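Local atomic coordinates of putative peptide ABC-transport system periplasmic peptide-binding protein (Campylobacter jejuni, PDB entry 4OEV), a protein that binds nickel(II), held here together with oxalate, outside the cytoplasm and probably hands it to an ABC-type importer for uptake. Residues D82-F91 / L133-E144; I15-S23 / L148-P157. All blocks are in the same frame, centred on the assembly; numbering follows the deposited sequence.

In the fold
Contacts 1 and 2 are neighbours, with centres about 13 Å apart on the same side of the chain's centre. Along the chain, contact 1 falls within the span that contact 2 brings together. The two contacts pack directly against each other. Leu143 CD2 of contact 1 lies 3.5 Å from Phe153 CG of contact 2, and Phe91 CE1 lies 3.6 Å from Ala21 CA. Leu138 also packs on Asn19. Segment 15-23 precedes His26, a nickel ligand in the His26, His480, His481 site that also holds oxalate. Asn31 binds magnesium in another structure of this protein. The side chain of Ile135 is about 6 Å from that of Asn31. The side chain of Ile18 is about 9 Å from that of Asn31.

Contact 1 of 2, residues D82-F91 / L133-E144; sequences DDVKFSIEAF and LSIGMLPKHLLE
Phe86 lays one face of its ring over the backbone of Lys140, in a CH-pi contact with CA 4.1 Å from the ring centroid. Its CG is anti to the backbone N (chi1 168°), which carries the ring out to residues 138-144. Leu138 CB meets the ring at its edge. Leu143 crosses the Phe86 side chain at about a right angle, with its CB 3.7 Å from Phe86 CZ.

Farther along the helix, Phe91 approaches Leu138 from the opposite direction. Phe91 CE2 touches Ile135 CG2 at 3.5 Å, and Gly136 O lies in the ring plane, 3.6 Å from Phe91 CZ. The bent side chain of Met137 brings its SD to 3.9 Å from Ser87 CB.

Two polar side chains hold the backbone of 133-144. Ser87 OG accepts Leu138 N at 2.8 Å and donates to Asp83 O. Asp83 OD1 receives Lys140 N at 2.9 Å, just after the N-cap residue Pro139. Asp83 OD2 is bound by Ser80 N and Trp73 NE1. Helix 81-92 also packs on strand 117-122 through Val84 and Ile88.

The buried Asp83 carboxylate thus takes three N-H groups, one of them at the start of helix 140-143, which would favour its charged form. Gly136 O is buried without a hydrogen-bond partner, with the Phe91 edge and Pro20 CB against it.

Contact 2 of 2, residues I15-S23 / L148-P157; sequences IARINPAYS and LNTSSFNQNP
This is a largely buried contact of mixed character between two loops, with Asn154 meeting Arg17, Ile18 and Asn19. Segment 15-23 lies in the loop between strand 6-11 and helix 30-33. Segment 148-157 lies in the loop before strand 163-169. These two strands are the outermost ones of a four-stranded mixed sheet.

Asn154 joins the loops by its amide oxygen and its backbone O. Its OD1 accepts Asn19 ND2 at 2.8 Å in a nearly straight bond (169°), with the two amide planes 56° apart. Its ND2 donates to Leu148 O within 148-157, which fixes the amide's rotation. Its backbone O takes Ile18 N at 2.9 Å, on a lone pair. Asn19 OD1 accepts Ala21 N, closing an Asx turn.

Arg17 lies alongside Asn154, pointing the same way. A bend at chi3 (-75°) helps bring its guanidinium over Tyr22, where NH1 sits 3.4 Å above the ring centre. NH1 also donates to Asn149 O at 3.2 Å. Leu148 O lies at the edge of the Tyr22 ring, 3.4 Å from Tyr22 CE2, and the tyrosine OH is bonded to Asn96 O. Gln155 folds back so that its NE2 reaches Ala16 O at 3.2 Å.

Apolar contacts add to this. Ala21 CB touches Leu148 CD2 at 3.6 Å, and Ile18 CG2 packs on Pro157 CG at 3.9 Å. Ile18 and Pro157 also meet helix 30-33.

Four direct hydrogen bonds, together with the apolar packing, tie the loops together. One buried carbonyl, Ile18 O, has no hydrogen-bond partner and lies against Pro157 CB.

Contact 1 of 2, residues D82-F91 / L133-E144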
loop_
_atom_site.group_PDB
_atom_site.type_symbol
_atom_site.label_atom_id
_atom_site.label_comp_id
_atom_site.label_asym_id
_atom_site.label_seq_id
_atom_site.Cartn_x
_atom_site.Cartn_y
_atom_site.Cartn_z
ATOM N N ASP A 82 18.860 -22.853 -2.393
ATOM C CA ASP A 82 17.876 -23.605 -1.583
ATOM C C ASP A 82 16.742 -22.703 -1.059
ATOM O O ASP A 82 15.577 -23.073 -1.074
ATOM C CB ASP A 82 18.544 -24.228 -0.377
ATOM C CG ASP A 82 19.253 -25.532 -0.703
ATOM O OD1 ASP A 82 19.396 -25.857 -1.906
ATOM O OD2 ASP A 82 19.729 -26.170 0.259
ATOM N N ASP A 83 17.136 -21.556 -0.538
ATOM C CA ASP A 83 16.188 -20.560 0.036
ATOM C C ASP A 83 15.259 -19.962 -0.973
ATOM O O ASP A 83 14.081 -19.703 -0.698
ATOM C CB ASP A 83 16.989 -19.453 0.701
ATOM C CG ASP A 83 17.838 -19.972 1.824
ATOM O OD1 ASP A 83 17.266 -20.638 2.713
ATOM O OD2 ASP A 83 19.063 -19.720 1.804
ATOM N N VAL A 84 15.801 -19.691 -2.139
ATOM C CA VAL A 84 15.069 -19.038 -3.173
ATOM C C VAL A 84 13.961 -19.950 -3.686
ATOM O O VAL A 84 12.834 -19.518 -3.894
ATOM C CB VAL A 84 15.998 -18.616 -4.294
ATOM C CG1 VAL A 84 15.232 -17.987 -5.427
ATOM C CG2 VAL A 84 17.056 -17.644 -3.759
ATOM N N LYS A 85 14.272 -21.227 -3.888
ATOM C CA LYS A 85 13.261 -22.156 -4.318
ATOM C C LYS A 85 12.268 -22.405 -3.208
ATOM O O LYS A 85 11.068 -22.506 -3.468
ATOM C CB LYS A 85 13.900 -23.479 -4.789
ATOM C CG LYS A 85 12.911 -24.572 -5.108
ATOM C CD LYS A 85 13.670 -25.792 -5.693
ATOM C CE LYS A 85 12.742 -27.021 -5.922
ATOM N NZ LYS A 85 11.824 -26.857 -7.073
ATOM N N PHE A 86 12.749 -22.511 -1.975
ATOM C CA PHE A 86 11.830 -22.717 -0.872
ATOM C C PHE A 86 10.838 -21.528 -0.797
ATOM O O PHE A 86 9.641 -21.722 -0.643
ATOM C CB PHE A 86 12.582 -22.870 0.446
ATOM C CG PHE A 86 11.699 -22.802 1.652
ATOM C CD1 PHE A 86 10.985 -23.912 2.075
ATOM C CD2 PHE A 86 11.548 -21.601 2.349
ATOM C CE1 PHE A 86 10.164 -23.832 3.188
ATOM C CE2 PHE A 86 10.707 -21.512 3.448
ATOM C CZ PHE A 86 10.012 -22.617 3.870
ATOM N N SER A 87 11.379 -20.315 -0.885
ATOM C CA SER A 87 10.564 -19.085 -0.725
ATOM C C SER A 87 9.477 -18.894 -1.772
ATOM O O SER A 87 8.299 -18.690 -1.465
ATOM C CB SER A 87 11.499 -17.880 -0.749
ATOM O OG SER A 87 12.380 -17.942 0.325
ATOM N N ILE A 88 9.884 -18.920 -3.023
ATOM C CA ILE A 88 8.965 -18.757 -4.120
ATOM C C ILE A 88 7.892 -19.853 -4.075
ATOM O O ILE A 88 6.721 -19.574 -4.217
ATOM C CB ILE A 88 9.730 -18.863 -5.444
ATOM C CG1 ILE A 88 10.442 -17.578 -5.806
ATOM C CG2 ILE A 88 8.832 -19.270 -6.555
ATOM C CD1 ILE A 88 11.282 -17.778 -7.066
ATOM N N GLU A 89 8.289 -21.099 -3.805
ATOM C CA GLU A 89 7.305 -22.157 -3.669
ATOM C C GLU A 89 6.387 -21.927 -2.472
ATOM O O GLU A 89 5.171 -22.242 -2.528
ATOM C CB GLU A 89 8.021 -23.505 -3.575
ATOM C CG GLU A 89 8.562 -23.866 -4.908
ATOM C CD GLU A 89 9.305 -25.203 -4.936
ATOM O OE1 GLU A 89 9.529 -25.839 -3.880
ATOM O OE2 GLU A 89 9.639 -25.598 -6.054
ATOM N N ALA A 90 6.946 -21.305 -1.437
ATOM C CA ALA A 90 6.210 -21.032 -0.223
ATOM C C ALA A 90 5.084 -20.020 -0.465
ATOM O O ALA A 90 3.990 -20.244 0.021
ATOM C CB ALA A 90 7.139 -20.517 0.880
ATOM N N PHE A 91 5.355 -18.968 -1.245
ATOM C CA PHE A 91 4.392 -17.906 -1.569
ATOM C C PHE A 91 3.261 -18.437 -2.456
ATOM O O PHE A 91 2.139 -17.949 -2.397
ATOM C CB PHE A 91 5.080 -16.756 -2.285
ATOM C CG PHE A 91 6.243 -16.138 -1.497
ATOM C CD1 PHE A 91 6.275 -16.158 -0.099
ATOM C CD2 PHE A 91 7.304 -15.568 -2.173
ATOM C CE1 PHE A 91 7.321 -15.559 0.617
ATOM C CE2 PHE A 91 8.393 -14.990 -1.468
ATOM C CZ PHE A 91 8.398 -15.000 -0.070
ATOM N N LEU A 133 9.948 -9.884 -6.959
ATOM C CA LEU A 133 11.078 -10.539 -6.315
ATOM C C LEU A 133 11.872 -9.584 -5.412
ATOM O O LEU A 133 12.970 -9.934 -4.932
ATOM C CB LEU A 133 11.994 -11.175 -7.389
ATOM C CG LEU A 133 11.422 -12.405 -8.093
ATOM C CD1 LEU A 133 12.182 -12.781 -9.332
ATOM C CD2 LEU A 133 11.405 -13.549 -7.118
ATOM N N SER A 134 11.316 -8.389 -5.145
ATOM C CA SER A 134 11.973 -7.510 -4.185
ATOM C C SER A 134 11.485 -7.919 -2.792
ATOM O O SER A 134 11.992 -7.424 -1.797
ATOM C CB SER A 134 11.698 -6.022 -4.473
ATOM O OG SER A 134 10.295 -5.729 -4.452
ATOM N N ILE A 135 10.511 -8.838 -2.722
ATOM C CA ILE A 135 10.045 -9.349 -1.425
ATOM C C ILE A 135 11.159 -10.137 -0.748
ATOM O O ILE A 135 12.000 -10.742 -1.434
ATOM C CB ILE A 135 8.777 -10.258 -1.549
ATOM C CG1 ILE A 135 8.081 -10.400 -0.199
ATOM C CG2 ILE A 135 9.081 -11.624 -2.125
ATOM C CD1 ILE A 135 7.257 -9.165 0.239
ATOM N N GLY A 136 11.164 -10.133 0.585
ATOM C CA GLY A 136 12.219 -10.800 1.330
ATOM C C GLY A 136 12.279 -12.290 1.014
ATOM O O GLY A 136 11.256 -12.881 0.657
ATOM N N MET A 137 13.481 -12.888 1.095
ATOM C CA MET A 137 13.635 -14.352 0.991
ATOM C C MET A 137 13.539 -14.973 2.405
ATOM O O MET A 137 13.849 -14.315 3.417
ATOM C CB MET A 137 14.949 -14.709 0.287
ATOM C CG MET A 137 15.031 -14.300 -1.200
ATOM S SD MET A 137 13.884 -15.204 -2.265
ATOM C CE MET A 137 12.537 -13.983 -2.231
ATOM N N LEU A 138 12.991 -16.174 2.475
ATOM C CA LEU A 138 12.825 -16.911 3.727
ATOM C C LEU A 138 13.930 -17.972 3.887
ATOM O O LEU A 138 14.438 -18.467 2.886
ATOM C CB LEU A 138 11.492 -17.640 3.769
ATOM C CG LEU A 138 10.254 -16.735 3.733
ATOM C CD1 LEU A 138 9.044 -17.602 3.471
ATOM C CD2 LEU A 138 10.171 -16.052 5.061
ATOM N N PRO A 139 14.247 -18.339 5.141
ATOM C CA PRO A 139 15.259 -19.373 5.400
ATOM C C PRO A 139 14.702 -20.786 5.430
ATOM O O PRO A 139 14.054 -21.207 6.391
ATOM C CB PRO A 139 15.816 -18.967 6.768
ATOM C CG PRO A 139 14.699 -18.231 7.450
ATOM C CD PRO A 139 13.926 -17.567 6.361
ATOM N N LYS A 140 14.997 -21.518 4.365
ATOM C CA LYS A 140 14.629 -22.933 4.273
ATOM C C LYS A 140 15.029 -23.716 5.514
ATOM O O LYS A 140 14.219 -24.447 6.072
ATOM C CB LYS A 140 15.249 -23.546 3.031
ATOM C CG LYS A 140 15.012 -25.043 2.868
ATOM C CD LYS A 140 15.381 -25.459 1.476
ATOM C CE LYS A 140 15.106 -26.938 1.209
ATOM N NZ LYS A 140 16.122 -27.785 1.884
ATOM N N HIS A 141 16.260 -23.517 5.994
ATOM C CA HIS A 141 16.774 -24.364 7.072
ATOM C C HIS A 141 16.035 -24.198 8.394
ATOM O O HIS A 141 16.228 -25.035 9.299
ATOM C CB HIS A 141 18.286 -24.113 7.296
ATOM C CG HIS A 141 18.591 -22.784 7.905
ATOM N ND1 HIS A 141 18.867 -21.668 7.146
ATOM C CD2 HIS A 141 18.660 -22.385 9.199
ATOM C CE1 HIS A 141 19.093 -20.635 7.946
ATOM N NE2 HIS A 141 18.966 -21.040 9.199
ATOM N N LEU A 142 15.265 -23.105 8.527
ATOM C CA LEU A 142 14.446 -22.825 9.720
ATOM C C LEU A 142 12.919 -23.067 9.552
ATOM O O LEU A 142 12.226 -23.293 10.541
ATOM C CB LEU A 142 14.610 -21.356 10.169
ATOM C CG LEU A 142 16.025 -20.957 10.636
ATOM C CD1 LEU A 142 16.152 -19.449 10.763
ATOM C CD2 LEU A 142 16.396 -21.632 11.954
ATOM N N LEU A 143 12.421 -23.059 8.317
ATOM C CA LEU A 143 10.974 -23.087 8.071
ATOM C C LEU A 143 10.500 -24.300 7.238
ATOM O O LEU A 143 9.284 -24.513 7.068
ATOM C CB LEU A 143 10.575 -21.779 7.385
ATOM C CG LEU A 143 10.660 -20.484 8.214
ATOM C CD1 LEU A 143 10.586 -19.249 7.301
ATOM C CD2 LEU A 143 9.482 -20.384 9.206
ATOM N N GLU A 144 11.436 -25.108 6.728
ATOM C CA GLU A 144 11.009 -26.153 5.796
ATOM C C GLU A 144 10.110 -27.159 6.499
ATOM O O GLU A 144 9.224 -27.723 5.865
ATOM C CB GLU A 144 12.200 -26.831 5.136
ATOM C CG GLU A 144 13.010 -27.709 6.048
ATOM C CD GLU A 144 14.291 -28.168 5.376
ATOM O OE1 GLU A 144 14.210 -28.507 4.176
ATOM O OE2 GLU A 144 15.368 -28.171 6.032
#

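Contact 2 of 2, residues I15-S23 / L148-P157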
loop_
_atom_site.group_PDB
_atom_site.type_symbol
_atom_site.label_atom_id
_atom_site.label_comp_id
_atom_site.label_asym_id
_atom_site.label_seq_id
_atom_site.Cartn_x
_atom_site.Cartn_y
_atom_site.Cartn_z
ATOM N N ILE A 15 2.613 -5.079 11.927
ATOM C CA ILE A 15 2.209 -6.361 11.350
ATOM C C ILE A 15 2.359 -7.460 12.399
ATOM O O ILE A 15 3.346 -7.472 13.165
ATOM C CB ILE A 15 3.025 -6.672 10.093
ATOM C CG1 ILE A 15 2.577 -8.008 9.471
ATOM C CG2 ILE A 15 4.564 -6.758 10.406
ATOM C CD1 ILE A 15 2.968 -8.105 8.026
ATOM N N ALA A 16 1.390 -8.373 12.471
ATOM C CA ALA A 16 1.457 -9.428 13.491
ATOM C C ALA A 16 2.441 -10.541 13.151
ATOM O O ALA A 16 2.828 -11.301 14.029
ATOM C CB ALA A 16 0.092 -10.039 13.735
ATOM N N ARG A 17 2.810 -10.686 11.886
ATOM C CA ARG A 17 3.765 -11.757 11.518
ATOM C C ARG A 17 4.864 -11.113 10.692
ATOM O O ARG A 17 4.608 -10.592 9.594
ATOM C CB ARG A 17 3.060 -12.880 10.739
ATOM C CG ARG A 17 2.072 -13.689 11.548
ATOM C CD ARG A 17 1.334 -14.706 10.668
ATOM N NE ARG A 17 0.318 -14.079 9.835
ATOM C CZ ARG A 17 -0.493 -14.736 9.009
ATOM N NH1 ARG A 17 -0.421 -16.055 8.864
ATOM N NH2 ARG A 17 -1.388 -14.074 8.314
ATOM N N ILE A 18 6.068 -11.023 11.259
ATOM C CA ILE A 18 7.147 -10.375 10.543
ATOM C C ILE A 18 7.747 -11.398 9.604
ATOM O O ILE A 18 8.819 -11.954 9.849
ATOM C CB ILE A 18 8.212 -9.759 11.490
ATOM C CG1 ILE A 18 7.548 -8.730 12.434
ATOM C CG2 ILE A 18 9.288 -9.037 10.667
ATOM C CD1 ILE A 18 8.480 -8.208 13.561
ATOM N N ASN A 19 7.052 -11.593 8.499
ATOM C CA ASN A 19 7.352 -12.664 7.563
ATOM C C ASN A 19 6.914 -12.180 6.194
ATOM O O ASN A 19 5.747 -11.838 6.009
ATOM C CB ASN A 19 6.616 -13.926 8.002
ATOM C CG ASN A 19 6.804 -15.087 7.072
ATOM O OD1 ASN A 19 7.135 -14.945 5.896
ATOM N ND2 ASN A 19 6.611 -16.265 7.608
ATOM N N PRO A 20 7.864 -12.088 5.254
ATOM C CA PRO A 20 7.580 -11.639 3.884
ATOM C C PRO A 20 6.320 -12.300 3.252
ATOM O O PRO A 20 5.629 -11.632 2.497
ATOM C CB PRO A 20 8.850 -12.037 3.123
ATOM C CG PRO A 20 9.919 -12.055 4.169
ATOM C CD PRO A 20 9.308 -12.247 5.507
ATOM N N ALA A 21 6.027 -13.566 3.577
ATOM C CA ALA A 21 4.872 -14.241 2.980
ATOM C C ALA A 21 3.537 -13.571 3.340
ATOM O O ALA A 21 2.535 -13.799 2.635
ATOM C CB ALA A 21 4.833 -15.682 3.390
ATOM N N TYR A 22 3.522 -12.772 4.416
ATOM C CA TYR A 22 2.296 -12.099 4.894
ATOM C C TYR A 22 2.416 -10.568 4.828
ATOM O O TYR A 22 1.623 -9.826 5.451
ATOM C CB TYR A 22 1.960 -12.593 6.343
ATOM C CG TYR A 22 1.893 -14.106 6.337
ATOM C CD1 TYR A 22 0.833 -14.751 5.681
ATOM C CD2 TYR A 22 2.888 -14.875 6.905
ATOM C CE1 TYR A 22 0.757 -16.112 5.610
ATOM C CE2 TYR A 22 2.834 -16.297 6.845
ATOM C CZ TYR A 22 1.761 -16.891 6.199
ATOM O OH TYR A 22 1.632 -18.247 6.103
ATOM N N SER A 23 3.343 -10.097 3.987
ATOM C CA SER A 23 3.448 -8.661 3.711
ATOM C C SER A 23 2.154 -8.083 3.113
ATOM O O SER A 23 1.695 -8.565 2.076
ATOM C CB SER A 23 4.525 -8.383 2.708
ATOM O OG SER A 23 4.547 -7.006 2.403
ATOM N N LEU A 148 4.042 -22.347 8.120
ATOM C CA LEU A 148 4.378 -20.972 7.866
ATOM C C LEU A 148 3.340 -20.015 8.464
ATOM O O LEU A 148 3.671 -18.881 8.818
ATOM C CB LEU A 148 4.519 -20.736 6.365
ATOM C CG LEU A 148 5.271 -19.443 6.005
ATOM C CD1 LEU A 148 6.780 -19.600 6.317
ATOM C CD2 LEU A 148 5.031 -19.077 4.554
ATOM N N ASN A 149 2.096 -20.480 8.569
ATOM C CA ASN A 149 0.995 -19.671 9.084
ATOM C C ASN A 149 1.124 -19.264 10.547
ATOM O O ASN A 149 0.766 -18.143 10.925
ATOM C CB ASN A 149 -0.353 -20.402 8.908
ATOM C CG ASN A 149 -0.673 -20.712 7.448
ATOM O OD1 ASN A 149 -1.209 -19.875 6.747
ATOM N ND2 ASN A 149 -0.407 -21.941 7.017
ATOM N N THR A 150 1.625 -20.179 11.370
ATOM C CA THR A 150 1.551 -19.987 12.808
ATOM C C THR A 150 2.903 -20.101 13.501
ATOM O O THR A 150 2.967 -20.024 14.714
ATOM C CB THR A 150 0.577 -21.005 13.424
ATOM O OG1 THR A 150 0.989 -22.324 13.064
ATOM C CG2 THR A 150 -0.877 -20.802 12.882
ATOM N N SER A 151 3.974 -20.281 12.733
ATOM C CA SER A 151 5.321 -20.567 13.293
ATOM C C SER A 151 5.757 -19.474 14.259
ATOM O O SER A 151 5.413 -18.308 14.056
ATOM C CB SER A 151 6.348 -20.689 12.169
ATOM O OG SER A 151 7.659 -20.982 12.658
ATOM N N SER A 152 6.506 -19.851 15.299
ATOM C CA SER A 152 6.995 -18.866 16.265
ATOM C C SER A 152 8.063 -17.987 15.619
ATOM O O SER A 152 8.341 -16.875 16.094
ATOM C CB SER A 152 7.513 -19.550 17.523
ATOM O OG SER A 152 8.565 -20.465 17.240
ATOM N N PHE A 153 8.601 -18.476 14.500
ATOM C CA PHE A 153 9.413 -17.664 13.594
ATOM C C PHE A 153 8.845 -16.290 13.339
ATOM O O PHE A 153 9.583 -15.306 13.324
ATOM C CB PHE A 153 9.524 -18.352 12.248
ATOM C CG PHE A 153 10.370 -17.618 11.242
ATOM C CD1 PHE A 153 9.809 -16.753 10.318
ATOM C CD2 PHE A 153 11.746 -17.856 11.191
ATOM C CE1 PHE A 153 10.596 -16.101 9.388
ATOM C CE2 PHE A 153 12.539 -17.214 10.265
ATOM C CZ PHE A 153 11.973 -16.341 9.357
ATOM N N ASN A 154 7.527 -16.225 13.112
ATOM C CA ASN A 154 6.900 -14.984 12.722
ATOM C C ASN A 154 7.041 -13.905 13.778
ATOM O O ASN A 154 6.855 -12.732 13.482
ATOM C CB ASN A 154 5.412 -15.207 12.382
ATOM C CG ASN A 154 5.226 -16.137 11.212
ATOM O OD1 ASN A 154 6.112 -16.258 10.375
ATOM N ND2 ASN A 154 4.070 -16.799 11.140
ATOM N N GLN A 155 7.338 -14.290 15.015
ATOM C CA GLN A 155 7.593 -13.288 16.052
ATOM C C GLN A 155 9.065 -13.298 16.487
ATOM O O GLN A 155 9.432 -12.584 17.404
ATOM C CB GLN A 155 6.684 -13.515 17.262
ATOM C CG GLN A 155 5.177 -13.302 17.000
ATOM C CD GLN A 155 4.547 -14.463 16.237
ATOM O OE1 GLN A 155 4.884 -15.624 16.464
ATOM N NE2 GLN A 155 3.633 -14.153 15.334
ATOM N N ASN A 156 9.886 -14.120 15.829
ATOM C CA ASN A 156 11.347 -14.201 16.065
ATOM C C ASN A 156 12.069 -14.348 14.730
ATOM O O ASN A 156 12.829 -15.298 14.546
ATOM C CB ASN A 156 11.697 -15.402 16.948
ATOM C CG ASN A 156 11.109 -15.308 18.337
ATOM O OD1 ASN A 156 11.787 -14.896 19.283
ATOM N ND2 ASN A 156 9.834 -15.684 18.470
ATOM N N PRO A 157 11.836 -13.412 13.787
ATOM C CA PRO A 157 12.252 -13.619 12.394
ATOM C C PRO A 157 13.770 -13.636 12.234
ATOM O O PRO A 157 14.461 -12.850 12.887
ATOM C CB PRO A 157 11.633 -12.418 11.670
ATOM C CG PRO A 157 11.630 -11.345 12.701
ATOM C CD PRO A 157 11.316 -12.051 14.005
HETATM O O HOH W 1 -2.132 -17.690 7.299
#